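Long-range contacts in SAM-dependent methyltransferase (PDB 3D2L), which probably transfers a methyl group from S-adenosylmethionine to an acceptor that remains unidentified, through a Rossmann-like methyltransferase domain: residues T145-K150 with Y161-D166; E170-V175 with T200-Q205; H176-F181 with E194-R199. All blocks are in the same frame, centred on the assembly; numbering follows the deposited sequence.

Interaction 1: T145-K150 with Y161-D166; sequences TLFNGK and YIWFAD
Phe147 meets strand 161-166 with CD1 and CE1 of its ring: CD1 lies 3.7 Å from the methyl CB of Ala165, and the next ring atom, CE1, comes within 4.0 Å of CZ2 of Trp163. CG of Phe147 lies anti to the carbonyl carbon, beside the backbone N. Trp163 comes to the meeting differently. Its CG is anti to its own N (chi1 167°), which carries the benzo end of the indole toward Phe147, and the two aromatic side chains cross obliquely. The Ala165 methyl, on the same face as Trp163, packs against CD1 of Phe147. His176, on the next strand, adds a third ring to this group and meets Phe147 edge-to-face.

Lys150 uses its backbone on the same strand. Its N donates to Ala165 O (3.0 Å) and its O accepts from Ala165 N at 2.9 Å, with an N-H...O angle of 166°. Its side chain instead curls back over the preceding turn, where NZ donates to Thr145 O; Asn148 N reaches that oxygen from the opposite face of the carbonyl plane. At the outer edge, Asp166 OD1 lies 3.3 Å from Gly149 CA, and a water donates to Asp166 OD2 and, weakly, to Lys150 O.

Gly149, at positive phi (73°), and Lys150 both face Ala165, a G1 beta bulge that follows the type I turn Thr145-Asn148 and starts edge strand 150-155 of the antiparallel sheet.

Interaction 2: E170-V175 with T200-Q205; sequences EPLSVV and TYPPEQ
Leu172 reaches across to Thr200 with both its backbone and its side chain. Thr200 N donates to Leu172 O over 2.9 Å, with an N-H...O angle of 166°. Beside this bond, Leu172 CB rests 3.3 Å from Thr200 O and 4.0 Å from the methyl CG2 of Thr200. Farther out along the leucine, CD1 touches CD of Pro202 at 3.7 Å, the leucine branch and the proline ring crossing at about a right angle; the same methyl also lies near Tyr201 CA. Leu172 CG stands beside its own backbone N (chi1 -55°), and the extended second torsion carries CD1 on to the proline.

A water bridges the two backbones next to these contacts, donating to Pro171 O at 2.7 Å and to Thr200 O at 2.5 Å.

The position of Leu172 is set by the type II beta turn from Glu170 to Ser173, in which Leu172 takes a left-handed backbone conformation (phi 57°). Ser173 OG closes the turn with a 2.7 Å hydrogen bond to Glu170 O, while the backbone bond from Ser173 N to the same oxygen is weak. On the other segment, Thr200 OG1 turns to a different partner, the backbone oxygen of His138. Pro202 then occupies the N-cap position, and Gln205 N donates to Pro202 O in the first turn of the helix.

Helix 140-144 lies against both sides of the contact, Pro140 and Glu144 touching Leu172 and Met143 touching Thr200. The contact thus joins the turn that leads into strand 173-183 to the link between strand 189-199 and helix 203-212, whose Pro203 packs on strand 235-242 of the large mixed sheet.

Interaction 3: H176-F181 with E194-R199; sequences HELTFF and ETHHQR
His176 and His196 form a hydrogen-bonded pair in the antiparallel beta hairpin of strands 173-183 and 189-199, and Leu178 with Glu194 forms the next such pair. The side chain of His176 can be followed along the neighbouring strand. CB lies 3.7 Å from His196 O and 4.1 Å from His196 CB. CG stays near the same oxygen, CD2 lies between it and Gln198 OE1, CE1 also nears OE1, and ND1 packs beside Trp163 NE1. At the tip NE2 donates to Gln198 OE1 (2.9 Å). That oxygen lies close to the imidazole plane, although the donor stands above the amide plane, the two planes being 62° apart. Gln198 is itself held by His138, which donates to OE1, and by Asp105, which accepts from NE2. Replacing His176 with an alanine would probably deprive Gln198 OE1 of one of its two donors and open a gap beside Phe147 and Trp163, whose rings pack against the imidazole.

Glu177 and Thr195, a non-hydrogen-bonded pair, meet on the other face. The glutamate bends at CG (chi2 -77°), and Thr195 OG1 donates to its OE1 over 2.5 Å, on the syn side and 30° out of the carboxylate plane.

Overall arrangement
After strand 131-138 and helix 140-144 the chain enters the four-stranded antiparallel sheet. Interaction 1 closes the first loop, bringing the entry to edge strand 150-155 back against strand 159-167. The chain then turns at 170-173, where interaction 2 opens. Interaction 3, between 176-181 and 194-199 of the hairpin, lies within the span that interaction 2 completes at 200-205, so these two are nested, while interaction 1 precedes both in series. Neighbouring strands carry the links between them: Phe164 O meets Glu177 N, Asp166 O meets Val175 N, and Val174 N meets Gln198 O. From 200-205 the chain continues through helix 203-212 and returns to the large mixed sheet.

Interaction 1: T145-K150 with Y161-D166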
loop_
_atom_site.group_PDB
_atom_site.type_symbol
_atom_site.label_atom_id
_atom_site.label_comp_id
_atom_site.label_asym_id
_atom_site.label_seq_id
_atom_site.Cartn_x
_atom_site.Cartn_y
_atom_site.Cartn_z
ATOM N N THR A 145 10.875 -9.977 -13.242
ATOM C CA THR A 145 11.405 -11.200 -12.613
ATOM C C THR A 145 10.374 -11.972 -11.761
ATOM O O THR A 145 9.836 -12.983 -12.213
ATOM C CB THR A 145 12.696 -10.914 -11.769
ATOM O OG1 THR A 145 12.394 -10.004 -10.709
ATOM C CG2 THR A 145 13.844 -10.343 -12.646
ATOM N N LEU A 146 10.076 -11.467 -10.558
ATOM C CA LEU A 146 9.191 -12.133 -9.586
ATOM C C LEU A 146 7.726 -12.237 -10.013
ATOM O O LEU A 146 6.999 -13.110 -9.522
ATOM C CB LEU A 146 9.273 -11.436 -8.205
ATOM C CG LEU A 146 10.660 -11.465 -7.541
ATOM C CD1 LEU A 146 10.681 -10.613 -6.285
ATOM C CD2 LEU A 146 11.085 -12.902 -7.236
ATOM N N PHE A 147 7.305 -11.363 -10.929
ATOM C CA PHE A 147 5.938 -11.396 -11.430
ATOM C C PHE A 147 5.882 -11.833 -12.878
ATOM O O PHE A 147 4.865 -11.644 -13.521
ATOM C CB PHE A 147 5.264 -10.035 -11.286
ATOM C CG PHE A 147 5.085 -9.569 -9.845
ATOM C CD1 PHE A 147 4.833 -10.472 -8.819
ATOM C CD2 PHE A 147 5.073 -8.217 -9.554
ATOM C CE1 PHE A 147 4.651 -10.022 -7.492
ATOM C CE2 PHE A 147 4.863 -7.774 -8.268
ATOM C CZ PHE A 147 4.646 -8.667 -7.254
ATOM N N ASN A 148 6.958 -12.440 -13.364
ATOM C CA ASN A 148 7.065 -12.884 -14.758
ATOM C C ASN A 148 6.776 -14.388 -14.924
ATOM O O ASN A 148 7.678 -15.181 -15.206
ATOM C CB ASN A 148 8.456 -12.549 -15.274
ATOM C CG ASN A 148 8.554 -12.595 -16.797
ATOM O OD1 ASN A 148 7.608 -12.964 -17.497
ATOM N ND2 ASN A 148 9.707 -12.198 -17.312
ATOM N N GLY A 149 5.506 -14.755 -14.760
ATOM C CA GLY A 149 5.069 -16.151 -14.878
ATOM C C GLY A 149 5.479 -17.033 -13.708
ATOM O O GLY A 149 5.990 -18.134 -13.911
ATOM N N LYS A 150 5.310 -16.528 -12.489
ATOM C CA LYS A 150 5.647 -17.262 -11.272
ATOM C C LYS A 150 4.419 -17.764 -10.506
ATOM O O LYS A 150 3.332 -17.184 -10.563
ATOM C CB LYS A 150 6.462 -16.381 -10.347
ATOM C CG LYS A 150 7.807 -15.906 -10.938
ATOM C CD LYS A 150 8.733 -17.087 -11.270
ATOM C CE LYS A 150 10.104 -16.662 -11.798
ATOM N NZ LYS A 150 10.006 -15.895 -13.051
ATOM N N TYR A 161 -3.727 -20.618 -0.303
ATOM C CA TYR A 161 -3.876 -19.903 -1.568
ATOM C C TYR A 161 -2.875 -20.361 -2.600
ATOM O O TYR A 161 -1.813 -20.896 -2.286
ATOM C CB TYR A 161 -3.730 -18.373 -1.399
ATOM C CG TYR A 161 -2.315 -17.893 -1.089
ATOM C CD1 TYR A 161 -1.408 -17.666 -2.102
ATOM C CD2 TYR A 161 -1.889 -17.687 0.235
ATOM C CE1 TYR A 161 -0.116 -17.249 -1.842
ATOM C CE2 TYR A 161 -0.593 -17.264 0.508
ATOM C CZ TYR A 161 0.287 -17.035 -0.544
ATOM O OH TYR A 161 1.590 -16.620 -0.329
ATOM N N ILE A 162 -3.267 -20.143 -3.842
ATOM C CA ILE A 162 -2.450 -20.391 -5.017
ATOM C C ILE A 162 -2.503 -19.036 -5.745
ATOM O O ILE A 162 -3.571 -18.502 -6.057
ATOM C CB ILE A 162 -2.981 -21.508 -5.915
ATOM C CG1 ILE A 162 -2.885 -22.853 -5.181
ATOM C CG2 ILE A 162 -2.163 -21.588 -7.193
ATOM C CD1 ILE A 162 -3.555 -24.065 -5.899
ATOM N N TRP A 163 -1.329 -18.500 -6.001
ATOM C CA TRP A 163 -1.164 -17.202 -6.630
ATOM C C TRP A 163 -0.273 -17.290 -7.851
ATOM O O TRP A 163 0.877 -17.699 -7.759
ATOM C CB TRP A 163 -0.592 -16.275 -5.583
ATOM C CG TRP A 163 -0.051 -14.952 -6.042
ATOM C CD1 TRP A 163 -0.243 -14.335 -7.233
ATOM C CD2 TRP A 163 0.633 -14.006 -5.212
ATOM N NE1 TRP A 163 0.372 -13.105 -7.241
ATOM C CE2 TRP A 163 0.896 -12.863 -6.008
ATOM C CE3 TRP A 163 1.077 -14.026 -3.889
ATOM C CZ2 TRP A 163 1.597 -11.752 -5.533
ATOM C CZ3 TRP A 163 1.757 -12.917 -3.403
ATOM C CH2 TRP A 163 2.012 -11.789 -4.233
ATOM N N PHE A 164 -0.843 -16.957 -9.007
ATOM C CA PHE A 164 -0.109 -16.894 -10.255
ATOM C C PHE A 164 0.122 -15.420 -10.572
ATOM O O PHE A 164 -0.815 -14.624 -10.557
ATOM C CB PHE A 164 -0.872 -17.496 -11.427
ATOM C CG PHE A 164 -1.255 -18.943 -11.223
ATOM C CD1 PHE A 164 -0.294 -19.893 -10.909
ATOM C CD2 PHE A 164 -2.565 -19.361 -11.402
ATOM C CE1 PHE A 164 -0.647 -21.233 -10.722
ATOM C CE2 PHE A 164 -2.911 -20.691 -11.225
ATOM C CZ PHE A 164 -1.954 -21.618 -10.886
ATOM N N ALA A 165 1.358 -15.079 -10.897
ATOM C CA ALA A 165 1.733 -13.707 -11.197
ATOM C C ALA A 165 2.286 -13.737 -12.598
ATOM O O ALA A 165 3.288 -14.406 -12.861
ATOM C CB ALA A 165 2.759 -13.232 -10.203
ATOM N N ASP A 166 1.585 -13.074 -13.519
ATOM C CA ASP A 166 1.959 -13.035 -14.934
ATOM C C ASP A 166 1.926 -11.623 -15.518
ATOM O O ASP A 166 1.129 -10.822 -15.087
ATOM C CB ASP A 166 0.983 -13.882 -15.742
ATOM C CG ASP A 166 1.123 -15.350 -15.468
ATOM O OD1 ASP A 166 1.979 -15.975 -16.120
ATOM O OD2 ASP A 166 0.352 -15.877 -14.643
HETATM O O HOH W 1 2.084 -18.081 -13.482
#

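Interaction 2: E170-V175 with T200-Q205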
loop_
_atom_site.group_PDB
_atom_site.type_symbol
_atom_site.label_atom_id
_atom_site.label_comp_id
_atom_site.label_asym_id
_atom_site.label_seq_id
_atom_site.Cartn_x
_atom_site.Cartn_y
_atom_site.Cartn_z
ATOM N N GLU A 170 -0.342 -4.071 -20.563
ATOM C CA GLU A 170 0.477 -2.860 -20.578
ATOM C C GLU A 170 1.900 -3.143 -20.097
ATOM O O GLU A 170 2.128 -4.082 -19.312
ATOM C CB GLU A 170 -0.136 -1.789 -19.669
ATOM C CG GLU A 170 -1.436 -1.197 -20.178
ATOM C CD GLU A 170 -1.243 -0.284 -21.392
ATOM O OE1 GLU A 170 -0.185 0.375 -21.508
ATOM O OE2 GLU A 170 -2.166 -0.210 -22.229
ATOM N N PRO A 171 2.864 -2.306 -20.515
ATOM C CA PRO A 171 4.226 -2.498 -20.025
ATOM C C PRO A 171 4.308 -2.363 -18.514
ATOM O O PRO A 171 3.619 -1.534 -17.932
ATOM C CB PRO A 171 5.018 -1.356 -20.677
ATOM C CG PRO A 171 3.983 -0.370 -21.108
ATOM C CD PRO A 171 2.768 -1.165 -21.438
ATOM N N LEU A 172 5.154 -3.181 -17.899
ATOM C CA LEU A 172 5.372 -3.148 -16.452
ATOM C C LEU A 172 4.080 -3.352 -15.647
ATOM O O LEU A 172 3.879 -2.740 -14.583
ATOM C CB LEU A 172 6.065 -1.842 -16.058
ATOM C CG LEU A 172 7.380 -1.496 -16.767
ATOM C CD1 LEU A 172 7.929 -0.171 -16.199
ATOM C CD2 LEU A 172 8.384 -2.647 -16.629
ATOM N N SER A 173 3.222 -4.242 -16.147
ATOM C CA SER A 173 1.966 -4.590 -15.480
ATOM C C SER A 173 1.982 -6.076 -15.128
ATOM O O SER A 173 2.727 -6.868 -15.716
ATOM C CB SER A 173 0.752 -4.252 -16.360
ATOM O OG SER A 173 0.600 -5.189 -17.409
ATOM N N VAL A 174 1.175 -6.432 -14.144
ATOM C CA VAL A 174 1.061 -7.811 -13.673
ATOM C C VAL A 174 -0.404 -8.068 -13.387
ATOM O O VAL A 174 -1.130 -7.151 -12.975
ATOM C CB VAL A 174 1.912 -8.076 -12.381
ATOM C CG1 VAL A 174 1.523 -7.123 -11.305
ATOM C CG2 VAL A 174 1.721 -9.472 -11.814
ATOM N N VAL A 175 -0.836 -9.299 -13.682
ATOM C CA VAL A 175 -2.162 -9.811 -13.356
ATOM C C VAL A 175 -1.908 -10.873 -12.290
ATOM O O VAL A 175 -1.174 -11.827 -12.526
ATOM C CB VAL A 175 -2.871 -10.475 -14.585
ATOM C CG1 VAL A 175 -4.229 -11.018 -14.190
ATOM C CG2 VAL A 175 -3.015 -9.494 -15.723
ATOM N N THR A 200 3.388 -0.589 -12.743
ATOM C CA THR A 200 4.407 0.304 -12.295
ATOM C C THR A 200 5.028 1.039 -13.483
ATOM O O THR A 200 4.645 0.824 -14.662
ATOM C CB THR A 200 5.426 -0.410 -11.350
ATOM O OG1 THR A 200 6.020 0.560 -10.487
ATOM C CG2 THR A 200 6.512 -1.199 -12.152
ATOM N N TYR A 201 5.920 1.959 -13.140
ATOM C CA TYR A 201 6.614 2.838 -14.053
ATOM C C TYR A 201 8.061 3.019 -13.582
ATOM O O TYR A 201 8.384 2.767 -12.383
ATOM C CB TYR A 201 5.924 4.220 -14.077
ATOM C CG TYR A 201 4.464 4.147 -14.463
ATOM C CD1 TYR A 201 3.465 4.000 -13.485
ATOM C CD2 TYR A 201 4.074 4.207 -15.799
ATOM C CE1 TYR A 201 2.135 3.895 -13.839
ATOM C CE2 TYR A 201 2.741 4.153 -16.153
ATOM C CZ TYR A 201 1.777 3.985 -15.168
ATOM O OH TYR A 201 0.439 3.903 -15.520
ATOM N N PRO A 202 8.960 3.402 -14.515
ATOM C CA PRO A 202 10.306 3.759 -14.078
ATOM C C PRO A 202 10.219 4.888 -13.029
ATOM O O PRO A 202 9.335 5.726 -13.103
ATOM C CB PRO A 202 10.972 4.245 -15.364
ATOM C CG PRO A 202 10.255 3.519 -16.457
ATOM C CD PRO A 202 8.827 3.443 -15.984
ATOM N N PRO A 203 11.103 4.892 -12.027
ATOM C CA PRO A 203 11.035 5.948 -11.007
ATOM C C PRO A 203 10.983 7.380 -11.547
ATOM O O PRO A 203 10.305 8.217 -10.994
ATOM C CB PRO A 203 12.307 5.727 -10.187
ATOM C CG PRO A 203 12.623 4.296 -10.383
ATOM C CD PRO A 203 12.159 3.900 -11.744
ATOM N N GLU A 204 11.680 7.638 -12.633
ATOM C CA GLU A 204 11.681 8.954 -13.251
ATOM C C GLU A 204 10.276 9.414 -13.663
ATOM O O GLU A 204 10.025 10.597 -13.697
ATOM C CB GLU A 204 12.553 8.937 -14.506
ATOM C CG GLU A 204 14.033 8.683 -14.238
ATOM C CD GLU A 204 14.415 7.228 -13.889
ATOM O OE1 GLU A 204 13.652 6.258 -14.178
ATOM O OE2 GLU A 204 15.528 7.073 -13.326
ATOM N N GLN A 205 9.400 8.480 -14.039
ATOM C CA GLN A 205 8.033 8.825 -14.429
ATOM C C GLN A 205 7.266 9.299 -13.211
ATOM O O GLN A 205 6.538 10.291 -13.276
ATOM C CB GLN A 205 7.288 7.634 -15.045
ATOM C CG GLN A 205 5.849 7.984 -15.400
ATOM C CD GLN A 205 5.754 9.100 -16.414
ATOM O OE1 GLN A 205 5.784 8.842 -17.603
ATOM N NE2 GLN A 205 5.594 10.337 -15.955
HETATM O O HOH W 2 3.671 0.969 -16.987
#

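Interaction 3: H176-F181 with E194-R199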
loop_
_atom_site.group_PDB
_atom_site.type_symbol
_atom_site.label_atom_id
_atom_site.label_comp_id
_atom_site.label_asym_id
_atom_site.label_seq_id
_atom_site.Cartn_x
_atom_site.Cartn_y
_atom_site.Cartn_z
ATOM N N HIS A 176 -2.442 -10.663 -11.089
ATOM C CA HIS A 176 -2.320 -11.637 -10.002
ATOM C C HIS A 176 -3.597 -12.439 -9.936
ATOM O O HIS A 176 -4.646 -11.886 -9.585
ATOM C CB HIS A 176 -2.167 -10.935 -8.642
ATOM C CG HIS A 176 -0.996 -10.019 -8.573
ATOM N ND1 HIS A 176 0.301 -10.453 -8.731
ATOM C CD2 HIS A 176 -0.925 -8.683 -8.344
ATOM C CE1 HIS A 176 1.120 -9.420 -8.614
ATOM N NE2 HIS A 176 0.402 -8.340 -8.350
ATOM N N GLU A 177 -3.526 -13.727 -10.281
ATOM C CA GLU A 177 -4.696 -14.611 -10.207
ATOM C C GLU A 177 -4.594 -15.368 -8.918
ATOM O O GLU A 177 -3.726 -16.210 -8.756
ATOM C CB GLU A 177 -4.758 -15.558 -11.393
ATOM C CG GLU A 177 -4.962 -14.831 -12.706
ATOM C CD GLU A 177 -6.381 -14.369 -12.944
ATOM O OE1 GLU A 177 -7.176 -14.284 -11.974
ATOM O OE2 GLU A 177 -6.710 -14.111 -14.131
ATOM N N LEU A 178 -5.485 -15.030 -7.989
ATOM C CA LEU A 178 -5.516 -15.640 -6.680
ATOM C C LEU A 178 -6.672 -16.608 -6.522
ATOM O O LEU A 178 -7.778 -16.355 -7.010
ATOM C CB LEU A 178 -5.656 -14.576 -5.600
ATOM C CG LEU A 178 -4.424 -13.910 -5.005
ATOM C CD1 LEU A 178 -3.644 -14.922 -4.129
ATOM C CD2 LEU A 178 -3.581 -13.350 -6.097
ATOM N N THR A 179 -6.399 -17.717 -5.834
ATOM C CA THR A 179 -7.427 -18.681 -5.449
ATOM C C THR A 179 -7.192 -18.946 -3.967
ATOM O O THR A 179 -6.098 -19.308 -3.598
ATOM C CB THR A 179 -7.366 -19.980 -6.239
ATOM O OG1 THR A 179 -7.787 -19.727 -7.586
ATOM C CG2 THR A 179 -8.343 -21.063 -5.648
ATOM N N PHE A 180 -8.216 -18.735 -3.148
ATOM C CA PHE A 180 -8.169 -19.036 -1.708
ATOM C C PHE A 180 -9.055 -20.232 -1.434
ATOM O O PHE A 180 -10.133 -20.335 -2.005
ATOM C CB PHE A 180 -8.682 -17.849 -0.855
ATOM C CG PHE A 180 -7.815 -16.617 -0.963
ATOM C CD1 PHE A 180 -8.050 -15.678 -1.964
ATOM C CD2 PHE A 180 -6.715 -16.457 -0.121
ATOM C CE1 PHE A 180 -7.228 -14.558 -2.108
ATOM C CE2 PHE A 180 -5.888 -15.328 -0.248
ATOM C CZ PHE A 180 -6.143 -14.392 -1.252
ATOM N N PHE A 181 -8.581 -21.140 -0.586
ATOM C CA PHE A 181 -9.376 -22.247 -0.088
ATOM C C PHE A 181 -9.507 -21.944 1.379
ATOM O O PHE A 181 -8.516 -22.001 2.116
ATOM C CB PHE A 181 -8.726 -23.605 -0.326
ATOM C CG PHE A 181 -8.700 -23.984 -1.746
ATOM C CD1 PHE A 181 -9.841 -24.446 -2.356
ATOM C CD2 PHE A 181 -7.542 -23.819 -2.496
ATOM C CE1 PHE A 181 -9.832 -24.773 -3.697
ATOM C CE2 PHE A 181 -7.514 -24.145 -3.832
ATOM C CZ PHE A 181 -8.659 -24.617 -4.435
ATOM N N GLU A 194 -9.943 -14.546 -7.094
ATOM C CA GLU A 194 -9.842 -13.094 -7.299
ATOM C C GLU A 194 -8.751 -12.746 -8.302
ATOM O O GLU A 194 -7.758 -13.460 -8.410
ATOM C CB GLU A 194 -9.450 -12.402 -6.001
ATOM C CG GLU A 194 -10.515 -12.345 -5.000
ATOM C CD GLU A 194 -10.102 -11.539 -3.788
ATOM O OE1 GLU A 194 -8.867 -11.416 -3.550
ATOM O OE2 GLU A 194 -11.013 -11.040 -3.077
ATOM N N THR A 195 -8.932 -11.634 -9.019
ATOM C CA THR A 195 -7.934 -11.163 -9.953
ATOM C C THR A 195 -7.599 -9.726 -9.558
ATOM O O THR A 195 -8.473 -8.905 -9.383
ATOM C CB THR A 195 -8.421 -11.209 -11.400
ATOM O OG1 THR A 195 -8.961 -12.506 -11.659
ATOM C CG2 THR A 195 -7.268 -10.946 -12.363
ATOM N N HIS A 196 -6.314 -9.477 -9.380
ATOM C CA HIS A 196 -5.780 -8.180 -9.003
ATOM C C HIS A 196 -4.831 -7.735 -10.084
ATOM O O HIS A 196 -4.120 -8.545 -10.665
ATOM C CB HIS A 196 -5.095 -8.269 -7.650
ATOM C CG HIS A 196 -6.031 -8.681 -6.546
ATOM N ND1 HIS A 196 -6.891 -7.796 -5.930
ATOM C CD2 HIS A 196 -6.276 -9.888 -5.987
ATOM C CE1 HIS A 196 -7.614 -8.436 -5.030
ATOM N NE2 HIS A 196 -7.253 -9.705 -5.035
ATOM N N HIS A 197 -4.831 -6.428 -10.327
ATOM C CA HIS A 197 -4.025 -5.828 -11.367
ATOM C C HIS A 197 -3.086 -4.818 -10.758
ATOM O O HIS A 197 -3.506 -3.967 -9.981
ATOM C CB HIS A 197 -4.934 -5.132 -12.382
ATOM C CG HIS A 197 -5.861 -6.077 -13.073
ATOM N ND1 HIS A 197 -5.475 -6.822 -14.165
ATOM C CD2 HIS A 197 -7.127 -6.463 -12.777
ATOM C CE1 HIS A 197 -6.476 -7.605 -14.532
ATOM N NE2 HIS A 197 -7.486 -7.410 -13.702
ATOM N N GLN A 198 -1.820 -4.890 -11.144
ATOM C CA GLN A 198 -0.849 -3.894 -10.713
ATOM C C GLN A 198 -0.016 -3.413 -11.874
ATOM O O GLN A 198 0.188 -4.138 -12.841
ATOM C CB GLN A 198 0.032 -4.417 -9.608
ATOM C CG GLN A 198 -0.622 -4.411 -8.259
ATOM C CD GLN A 198 0.360 -4.781 -7.178
ATOM O OE1 GLN A 198 1.151 -5.744 -7.346
ATOM N NE2 GLN A 198 0.347 -4.025 -6.060
ATOM N N ARG A 199 0.417 -2.159 -11.780
ATOM C CA ARG A 199 1.198 -1.561 -12.806
ATOM C C ARG A 199 2.193 -0.587 -12.180
ATOM O O ARG A 199 1.913 0.126 -11.192
ATOM C CB ARG A 199 0.279 -0.843 -13.830
ATOM C CG ARG A 199 1.005 -0.164 -14.960
ATOM C CD ARG A 199 0.005 0.487 -15.875
ATOM N NE ARG A 199 0.675 1.127 -16.995
ATOM C CZ ARG A 199 0.043 1.813 -17.920
ATOM N NH1 ARG A 199 -1.281 1.923 -17.886
ATOM N NH2 ARG A 199 0.740 2.358 -18.903
#